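Long-range contacts in copper chaperone CopZ (Staphylococcus aureus, PDB 6FF2), which binds copper(I) inside the cell, sequesters it and delivers it to the copper-exporting P-type ATPase CopA: residues E9-G14 and A33-E38; S22-I27 and S54-A59; I5-G10 and N39-V44. All blocks are in the same frame, centred on the assembly; numbering follows the deposited sequence. Where two conformers were deposited one is given.

Contact 1 (E9-G14 and A33-E38); sequences EGMSCG and ADVNLE. With CU1 (copper (I) ion), chain C; CU1 (copper (I) ion), chain G; CU1 (copper (I) ion), chain D.
Cys13, whose carbonyl oxygen lies under the end of Leu37, holds three copper(I) ions on a single thiolate sulfur. Cys13 SG stands 2.2 Å from the copper of chain C, 2.3 Å from that of chain D and 2.5 Å from that of chain G. This is the first cysteine of the MxCxxC copper site of the heavy-metal-associated domain, a ferredoxin-like fold whose metal loop joins strand 3-9 to helix 14-25. Its chi1 of 73° sets SG between the backbone N and the carbonyl carbon and turns the sulfur to the metals, while the main chain stays against residues 33-38. His15 and Cys16 complete sites with it, and Cys13 and Cys16 of the second subunit share copper too, so the soft sulfur bridges metals across the dimer. Behind the metals the contact is greasy. Leu37 spreads both methyls over the Cys13 carbonyl, with CD1 3.5 Å from Cys13 O, while its other branch, CD2, lies 3.8 Å from Met11 CB. Met11 points inward, and a bend at chi3 (-61°) folds the thioether round so that CE meets Val35 CG1 at 3.6 Å, the two side chains crossing obliquely. A flexible, unbranched methionine suits this place: it also reaches Cys16, Val20 and Tyr65, joining loop, helix and sheet with apolar surface next to a metal ligand. Compact Val35, branched at CB and at home in a strand, offers CG1 to the thioether; SD and CE both lie against it. Further along, Asn36 OD1 accepts from Glu38 N, an Asx turn. One water joins the two backbones, donating to Met11 O at 2.8 Å and to Leu37 O at 2.7 Å.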
loop_
_atom_site.group_PDB
_atom_site.type_symbol
_atom_site.label_atom_id
_atom_site.label_comp_id
_atom_site.label_asym_id
_atom_site.label_seq_id
_atom_site.Cartn_x
_atom_site.Cartn_y
_atom_site.Cartn_z
ATOM N N GLU A 9 -11.174 -7.295 5.554
ATOM C CA GLU A 9 -10.143 -7.093 6.598
ATOM C C GLU A 9 -8.772 -7.016 5.971
ATOM O O GLU A 9 -8.456 -7.757 5.019
ATOM C CB GLU A 9 -10.154 -8.260 7.621
ATOM C CG GLU A 9 -11.398 -8.210 8.459
ATOM C CD GLU A 9 -11.498 -9.317 9.491
ATOM O OE1 GLU A 9 -10.647 -10.228 9.557
ATOM O OE2 GLU A 9 -12.480 -9.261 10.239
ATOM N N GLY A 10 -7.945 -6.149 6.560
ATOM C CA GLY A 10 -6.528 -6.049 6.144
ATOM C C GLY A 10 -6.209 -4.783 5.358
ATOM O O GLY A 10 -5.047 -4.534 5.072
ATOM N N MET A 11 -7.215 -3.985 4.988
ATOM C CA MET A 11 -6.938 -2.787 4.175
ATOM C C MET A 11 -6.514 -1.696 5.139
ATOM O O MET A 11 -7.307 -1.241 5.951
ATOM C CB MET A 11 -8.148 -2.352 3.344
ATOM C CG MET A 11 -8.643 -3.449 2.431
ATOM S SD MET A 11 -10.032 -2.860 1.439
ATOM C CE MET A 11 -11.213 -2.458 2.713
ATOM N N SER A 12 -5.250 -1.261 5.063
ATOM C CA SER A 12 -4.746 -0.347 6.107
ATOM C C SER A 12 -4.457 1.040 5.670
ATOM O O SER A 12 -4.156 1.848 6.524
ATOM C CB SER A 12 -3.462 -0.912 6.728
ATOM O OG SER A 12 -2.508 -1.109 5.727
ATOM N N CYS A 13 -4.445 1.316 4.388
ATOM C CA CYS A 13 -3.988 2.612 3.870
ATOM C C CYS A 13 -4.478 2.844 2.460
ATOM O O CYS A 13 -5.109 1.984 1.853
ATOM C CB CYS A 13 -2.425 2.700 3.842
ATOM S SG CYS A 13 -1.632 1.712 2.552
ATOM N N GLY A 14 -4.213 4.041 1.937
ATOM C CA GLY A 14 -4.565 4.395 0.569
ATOM C C GLY A 14 -4.030 3.491 -0.530
ATOM O O GLY A 14 -4.680 3.325 -1.541
ATOM N N ALA A 33 -16.046 0.618 -7.862
ATOM C CA ALA A 33 -15.800 0.068 -6.550
ATOM C C ALA A 33 -15.322 1.205 -5.640
ATOM O O ALA A 33 -14.464 2.010 -6.076
ATOM C CB ALA A 33 -14.743 -1.030 -6.626
ATOM N N ASP A 34 -15.824 1.249 -4.411
ATOM C CA ASP A 34 -15.479 2.333 -3.439
ATOM C C ASP A 34 -15.190 1.702 -2.087
ATOM O O ASP A 34 -16.077 1.169 -1.413
ATOM C CB ASP A 34 -16.675 3.291 -3.398
ATOM C CG ASP A 34 -16.497 4.428 -2.425
ATOM O OD1 ASP A 34 -15.375 4.782 -2.087
ATOM O OD2 ASP A 34 -17.509 5.006 -2.026
ATOM N N VAL A 35 -13.906 1.727 -1.716
ATOM C CA VAL A 35 -13.427 1.258 -0.433
ATOM C C VAL A 35 -13.598 2.342 0.617
ATOM O O VAL A 35 -13.134 3.486 0.425
ATOM C CB VAL A 35 -11.939 0.886 -0.498
ATOM C CG1 VAL A 35 -11.385 0.671 0.932
ATOM C CG2 VAL A 35 -11.750 -0.335 -1.449
ATOM N N ASN A 36 -14.209 1.994 1.727
ATOM C CA ASN A 36 -14.193 2.842 2.938
ATOM C C ASN A 36 -13.178 2.263 3.896
ATOM O O ASN A 36 -13.421 1.262 4.540
ATOM C CB ASN A 36 -15.568 2.914 3.594
ATOM C CG ASN A 36 -15.607 3.751 4.832
ATOM O OD1 ASN A 36 -14.593 4.077 5.396
ATOM N ND2 ASN A 36 -16.794 4.061 5.292
ATOM N N LEU A 37 -12.020 2.909 3.998
ATOM C CA LEU A 37 -10.937 2.376 4.841
ATOM C C LEU A 37 -11.283 2.398 6.307
ATOM O O LEU A 37 -10.762 1.594 7.073
ATOM C CB LEU A 37 -9.637 3.174 4.617
ATOM C CG LEU A 37 -8.928 2.879 3.313
ATOM C CD1 LEU A 37 -7.784 3.873 3.169
ATOM C CD2 LEU A 37 -8.418 1.449 3.229
ATOM N N GLU A 38 -12.185 3.301 6.687
ATOM C CA GLU A 38 -12.523 3.503 8.112
ATOM C C GLU A 38 -13.364 2.350 8.654
ATOM O O GLU A 38 -13.240 2.027 9.808
ATOM C CB GLU A 38 -13.271 4.799 8.345
ATOM C CG GLU A 38 -12.586 6.079 7.884
ATOM C CD GLU A 38 -13.382 7.316 8.291
ATOM O OE1 GLU A 38 -14.646 7.234 8.340
ATOM O OE2 GLU A 38 -12.743 8.365 8.567
HETATM CU CU CU1 C . -2.081 -0.417 2.792
HETATM CU CU CU1 G . 0.348 0.423 3.473
HETATM CU CU CU1 D . 0.463 2.542 2.030
HETATM O O HOH W 1 -10.096 -0.810 6.102
#

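Contact 2 (S22-I27 and S54-A59); sequences SALNNI and SQMKDA. With MG (magnesium ion), chain E.
Leu24 and Met56 meet at about a right angle, one leucine methyl laid across the root of the methionine: Leu24 CD2 is 3.7 Å from Met56 CB. This is where helix 14-25 packs beside helix 53-62, the two helices that cover one face of the sheet in this ferredoxin-like fold. Beyond CG the Met56 chain is extended (chi2 171°), which carries its sulfur away from Leu24 toward Val44 and Tyr46 of the sheet. The Leu24 branches divide the work, CD2 reaching the neighbouring helix while CD1 goes to Val44. Small residues let the backbones approach: the Ala23 and Ala59 CB atoms lie 4.3 Å apart, and the two CA atoms are only 5.9 Å apart. Ile27, branched at CB, touches helix 53-62 with both of its arms. The long one, extended at chi2 (167°), places CD1 4.0 Å from Ala59 CB and 3.7 Å from the backbone Gln55 O; the short one, CG2, lies 3.8 Å from Gln55 NE2. Gln55 suits this exposed edge: OE1 accepts from Ala52 N, and the NE2 end lies beside the isoleucine methyl. On the outer side of the turn, Asn25 O binds a magnesium ion at 2.0 Å, and a metal-bound water donates to Ile27 O. The helices are thus joined mainly through methyl and methylene groups, with backbone carbonyls of helix 53-62 meeting some of the methyls and the magnesium on the flank, which is consistent with an association driven by burial and shape rather than by directed bonds.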
loop_
_atom_site.group_PDB
_atom_site.type_symbol
_atom_site.label_atom_id
_atom_site.label_comp_id
_atom_site.label_asym_id
_atom_site.label_seq_id
_atom_site.Cartn_x
_atom_site.Cartn_y
_atom_site.Cartn_z
ATOM N N SER A 22 -8.770 -1.219 -8.018
ATOM C CA SER A 22 -8.302 -1.619 -9.331
ATOM C C SER A 22 -8.621 -3.038 -9.669
ATOM O O SER A 22 -9.028 -3.329 -10.785
ATOM C CB SER A 22 -6.796 -1.433 -9.491
ATOM O OG SER A 22 -6.606 -0.057 -9.598
ATOM N N ALA A 23 -8.433 -3.942 -8.720
ATOM C CA ALA A 23 -8.702 -5.367 -8.971
ATOM C C ALA A 23 -10.180 -5.588 -9.297
ATOM O O ALA A 23 -10.520 -6.314 -10.204
ATOM C CB ALA A 23 -8.321 -6.180 -7.748
ATOM N N LEU A 24 -11.030 -4.893 -8.562
ATOM C CA LEU A 24 -12.475 -5.012 -8.809
ATOM C C LEU A 24 -12.883 -4.421 -10.133
ATOM O O LEU A 24 -13.651 -5.014 -10.838
ATOM C CB LEU A 24 -13.270 -4.425 -7.647
ATOM C CG LEU A 24 -13.185 -5.223 -6.314
ATOM C CD1 LEU A 24 -13.662 -4.400 -5.107
ATOM C CD2 LEU A 24 -14.006 -6.523 -6.446
ATOM N N ASN A 25 -12.390 -3.217 -10.446
ATOM C CA ASN A 25 -12.707 -2.586 -11.732
ATOM C C ASN A 25 -12.163 -3.300 -12.962
ATOM O O ASN A 25 -12.645 -3.064 -14.085
ATOM C CB ASN A 25 -12.283 -1.121 -11.703
ATOM C CG ASN A 25 -13.255 -0.265 -10.954
ATOM O OD1 ASN A 25 -14.440 -0.226 -11.295
ATOM N ND2 ASN A 25 -12.770 0.479 -9.972
ATOM N N ASN A 26 -11.184 -4.163 -12.803
ATOM C CA ASN A 26 -10.710 -5.012 -13.889
ATOM C C ASN A 26 -11.689 -6.060 -14.327
ATOM O O ASN A 26 -11.508 -6.612 -15.382
ATOM C CB ASN A 26 -9.428 -5.761 -13.485
ATOM C CG ASN A 26 -8.754 -6.402 -14.671
ATOM O OD1 ASN A 26 -8.419 -5.701 -15.645
ATOM N ND2 ASN A 26 -8.601 -7.728 -14.639
ATOM N N ILE A 27 -12.684 -6.392 -13.485
ATOM C CA ILE A 27 -13.632 -7.425 -13.814
ATOM C C ILE A 27 -14.688 -6.858 -14.748
ATOM O O ILE A 27 -15.328 -5.851 -14.400
ATOM C CB ILE A 27 -14.312 -8.018 -12.579
ATOM C CG1 ILE A 27 -13.293 -8.438 -11.478
ATOM C CG2 ILE A 27 -15.235 -9.149 -13.003
ATOM C CD1 ILE A 27 -13.904 -8.756 -10.106
ATOM N N SER A 54 -18.883 -13.971 -6.123
ATOM C CA SER A 54 -17.715 -14.853 -5.977
ATOM C C SER A 54 -16.469 -14.319 -6.700
ATOM O O SER A 54 -15.345 -14.451 -6.201
ATOM C CB SER A 54 -18.158 -16.240 -6.456
ATOM O OG SER A 54 -18.496 -16.250 -7.861
ATOM N N GLN A 55 -16.629 -13.734 -7.881
ATOM C CA GLN A 55 -15.536 -13.162 -8.635
ATOM C C GLN A 55 -14.951 -11.944 -7.876
ATOM O O GLN A 55 -13.739 -11.707 -7.893
ATOM C CB GLN A 55 -15.998 -12.757 -10.024
ATOM C CG GLN A 55 -16.379 -13.910 -10.951
ATOM C CD GLN A 55 -17.040 -13.362 -12.182
ATOM O OE1 GLN A 55 -18.296 -13.391 -12.260
ATOM N NE2 GLN A 55 -16.257 -12.791 -13.106
ATOM N N MET A 56 -15.802 -11.136 -7.247
ATOM C CA MET A 56 -15.320 -10.002 -6.478
ATOM C C MET A 56 -14.507 -10.442 -5.270
ATOM O O MET A 56 -13.445 -9.874 -4.981
ATOM C CB MET A 56 -16.520 -9.155 -6.013
ATOM C CG MET A 56 -17.423 -8.635 -7.148
ATOM S SD MET A 56 -18.886 -7.899 -6.415
ATOM C CE MET A 56 -20.009 -7.949 -7.851
ATOM N N LYS A 57 -15.043 -11.406 -4.526
ATOM C CA LYS A 57 -14.337 -11.938 -3.360
ATOM C C LYS A 57 -12.991 -12.481 -3.786
ATOM O O LYS A 57 -11.992 -12.272 -3.070
ATOM C CB LYS A 57 -15.174 -13.007 -2.659
ATOM C CG LYS A 57 -16.402 -12.429 -1.985
ATOM C CD LYS A 57 -17.263 -13.499 -1.338
ATOM C CE LYS A 57 -18.387 -12.835 -0.611
ATOM N NZ LYS A 57 -18.864 -13.616 0.533
ATOM N N ASP A 58 -12.959 -13.234 -4.888
ATOM C CA ASP A 58 -11.661 -13.803 -5.298
ATOM C C ASP A 58 -10.676 -12.730 -5.644
ATOM O O ASP A 58 -9.479 -12.864 -5.343
ATOM C CB ASP A 58 -11.841 -14.727 -6.501
ATOM C CG ASP A 58 -12.387 -16.051 -6.146
ATOM O OD1 ASP A 58 -12.556 -16.381 -4.942
ATOM O OD2 ASP A 58 -12.705 -16.776 -7.141
ATOM N N ALA A 59 -11.135 -11.673 -6.324
ATOM C CA ALA A 59 -10.237 -10.595 -6.730
ATOM C C ALA A 59 -9.637 -9.910 -5.512
ATOM O O ALA A 59 -8.451 -9.512 -5.526
ATOM C CB ALA A 59 -10.960 -9.587 -7.607
HETATM MG MG MG E . -13.601 -1.813 -15.382
HETATM O O HOH W 2 -14.991 -0.864 -13.804
HETATM O O HOH W 3 -14.941 -3.433 -15.540
HETATM O O HOH W 4 -14.947 -1.052 -16.594
HETATM O O HOH W 5 -12.421 -0.204 -14.984
#

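Contact 3 (I5-G10 and N39-V44); sequences ILNVEG and NGQVSV
Leu6 and Val42 form the central hydrogen-bonded pair of two antiparallel strands in the middle of the ferredoxin-like sheet, strand 3-9 against strand 41-46. Leu6 N donates to Val42 O and Val42 N returns a bond to Leu6 O, each 2.8 Å long. The face carrying Leu6 and Val42 is tightly packed. Val8 CG2 touches Val42 CG2 at 3.6 Å, and Leu6 CD1 reaches diagonally to Val44 CG2 at 3.7 Å. Beta-branched valines suit the extended backbone, and helices 14-25 and 53-62 cover them. The other face, with Ile5, Asn7, Gln41 and Ser43, is looser and more open to solvent. There Asn7 and Gln41 run side by side with amide planes 56° apart, while Ile5 CG2 rests on the Gln41 amide. Polar ends tolerate water here, and Gln41 still packs with its methylenes, CG lying 3.5 Å from Asn7 ND2. At the turn, Asn39 OD1 accepts from Gln41 N, an Asx turn, and Gly40 takes a positive phi (75°) that comes easily to glycine; a side chain there would also run into Val8 O. Gly40 O accepts from Val8 N at 2.9 Å.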
loop_
_atom_site.group_PDB
_atom_site.type_symbol
_atom_site.label_atom_id
_atom_site.label_comp_id
_atom_site.label_asym_id
_atom_site.label_seq_id
_atom_site.Cartn_x
_atom_site.Cartn_y
_atom_site.Cartn_z
ATOM N N ILE A 5 -22.058 -4.937 -1.062
ATOM C CA ILE A 5 -21.153 -4.457 -0.034
ATOM C C ILE A 5 -20.361 -5.626 0.522
ATOM O O ILE A 5 -20.951 -6.537 1.104
ATOM C CB ILE A 5 -21.903 -3.670 1.035
ATOM C CG1 ILE A 5 -22.644 -2.452 0.374
ATOM C CG2 ILE A 5 -20.942 -3.200 2.106
ATOM C CD1 ILE A 5 -23.566 -1.759 1.306
ATOM N N LEU A 6 -19.031 -5.609 0.348
ATOM C CA LEU A 6 -18.144 -6.620 0.907
ATOM C C LEU A 6 -17.552 -6.066 2.181
ATOM O O LEU A 6 -17.230 -4.857 2.250
ATOM C CB LEU A 6 -17.099 -7.115 -0.063
ATOM C CG LEU A 6 -17.685 -7.726 -1.338
ATOM C CD1 LEU A 6 -17.615 -6.712 -2.451
ATOM C CD2 LEU A 6 -16.970 -9.014 -1.749
ATOM N N ASN A 7 -17.367 -6.927 3.172
ATOM C CA ASN A 7 -16.653 -6.555 4.406
ATOM C C ASN A 7 -15.246 -7.158 4.320
ATOM O O ASN A 7 -15.111 -8.337 4.205
ATOM C CB ASN A 7 -17.361 -7.061 5.594
ATOM C CG ASN A 7 -18.468 -6.197 5.938
ATOM O OD1 ASN A 7 -19.599 -6.614 5.794
ATOM N ND2 ASN A 7 -18.170 -4.991 6.459
ATOM N N VAL A 8 -14.224 -6.298 4.324
ATOM C CA VAL A 8 -12.864 -6.700 4.006
ATOM C C VAL A 8 -11.997 -6.327 5.157
ATOM O O VAL A 8 -12.115 -5.220 5.687
ATOM C CB VAL A 8 -12.357 -6.039 2.713
ATOM C CG1 VAL A 8 -10.938 -6.472 2.402
ATOM C CG2 VAL A 8 -13.238 -6.365 1.513
ATOM N N GLU A 9 -11.174 -7.295 5.554
ATOM C CA GLU A 9 -10.143 -7.093 6.598
ATOM C C GLU A 9 -8.772 -7.016 5.971
ATOM O O GLU A 9 -8.456 -7.757 5.019
ATOM C CB GLU A 9 -10.154 -8.260 7.621
ATOM C CG GLU A 9 -11.398 -8.210 8.459
ATOM C CD GLU A 9 -11.498 -9.317 9.491
ATOM O OE1 GLU A 9 -10.647 -10.228 9.557
ATOM O OE2 GLU A 9 -12.480 -9.261 10.239
ATOM N N GLY A 10 -7.945 -6.149 6.560
ATOM C CA GLY A 10 -6.528 -6.049 6.144
ATOM C C GLY A 10 -6.209 -4.783 5.358
ATOM O O GLY A 10 -5.047 -4.534 5.072
ATOM N N ASN A 39 -14.177 1.702 7.810
ATOM C CA ASN A 39 -14.939 0.539 8.296
ATOM C C ASN A 39 -14.726 -0.752 7.552
ATOM O O ASN A 39 -15.304 -1.756 7.915
ATOM C CB ASN A 39 -16.451 0.835 8.370
ATOM C CG ASN A 39 -17.066 1.204 7.019
ATOM O OD1 ASN A 39 -16.440 1.019 5.976
ATOM N ND2 ASN A 39 -18.336 1.685 7.037
ATOM N N GLY A 40 -13.853 -0.771 6.561
ATOM C CA GLY A 40 -13.579 -1.960 5.776
ATOM C C GLY A 40 -14.642 -2.351 4.771
ATOM O O GLY A 40 -14.541 -3.432 4.121
ATOM N N GLN A 41 -15.650 -1.509 4.597
ATOM C CA GLN A 41 -16.706 -1.823 3.641
ATOM C C GLN A 41 -16.295 -1.444 2.247
ATOM O O GLN A 41 -15.854 -0.302 2.003
ATOM C CB GLN A 41 -18.024 -1.124 3.995
ATOM C CG GLN A 41 -18.703 -1.706 5.231
ATOM C CD GLN A 41 -20.132 -1.326 5.296
ATOM O OE1 GLN A 41 -20.579 -0.330 4.687
ATOM N NE2 GLN A 41 -20.875 -2.131 5.937
ATOM N N VAL A 42 -16.532 -2.352 1.319
ATOM C CA VAL A 42 -16.303 -2.052 -0.065
ATOM C C VAL A 42 -17.605 -2.132 -0.885
ATOM O O VAL A 42 -18.215 -3.183 -0.893
ATOM C CB VAL A 42 -15.274 -3.036 -0.642
ATOM C CG1 VAL A 42 -14.915 -2.629 -2.078
ATOM C CG2 VAL A 42 -14.034 -3.090 0.282
ATOM N N SER A 43 -18.018 -1.014 -1.445
ATOM C CA SER A 43 -19.251 -0.936 -2.210
ATOM C C SER A 43 -18.947 -1.105 -3.673
ATOM O O SER A 43 -18.223 -0.306 -4.262
ATOM C CB SER A 43 -19.985 0.359 -1.962
ATOM O OG SER A 43 -21.158 0.444 -2.799
ATOM N N VAL A 44 -19.593 -2.087 -4.319
ATOM C CA VAL A 44 -19.349 -2.388 -5.740
ATOM C C VAL A 44 -20.677 -2.219 -6.468
ATOM O O VAL A 44 -21.705 -2.755 -6.034
ATOM C CB VAL A 44 -18.855 -3.822 -5.879
ATOM C CG1 VAL A 44 -18.631 -4.156 -7.321
ATOM C CG2 VAL A 44 -17.598 -4.081 -5.070
#

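Val42 is where the three contacts converge: Met11 CE of contact 1 lies 3.8 Å from Val42 CG2, and Leu24 CD1 of contact 2 lies 3.7 Å from Val42 CG1. Contacts 1 and 3 are close, with centres 7 Å apart, and are also joined along neighbouring strands by a probable hydrogen bond from Asn36 N to Gln41 O. Contact 2 sits across the chain's centre, 15 Å from the centre of contact 1, yet Leu24 CB touches Ala33 CB. Only contact 1 holds a copper ligand; the Val8 side chain stays about 10 Å from a copper ion and that of Ala23 about 12 Å.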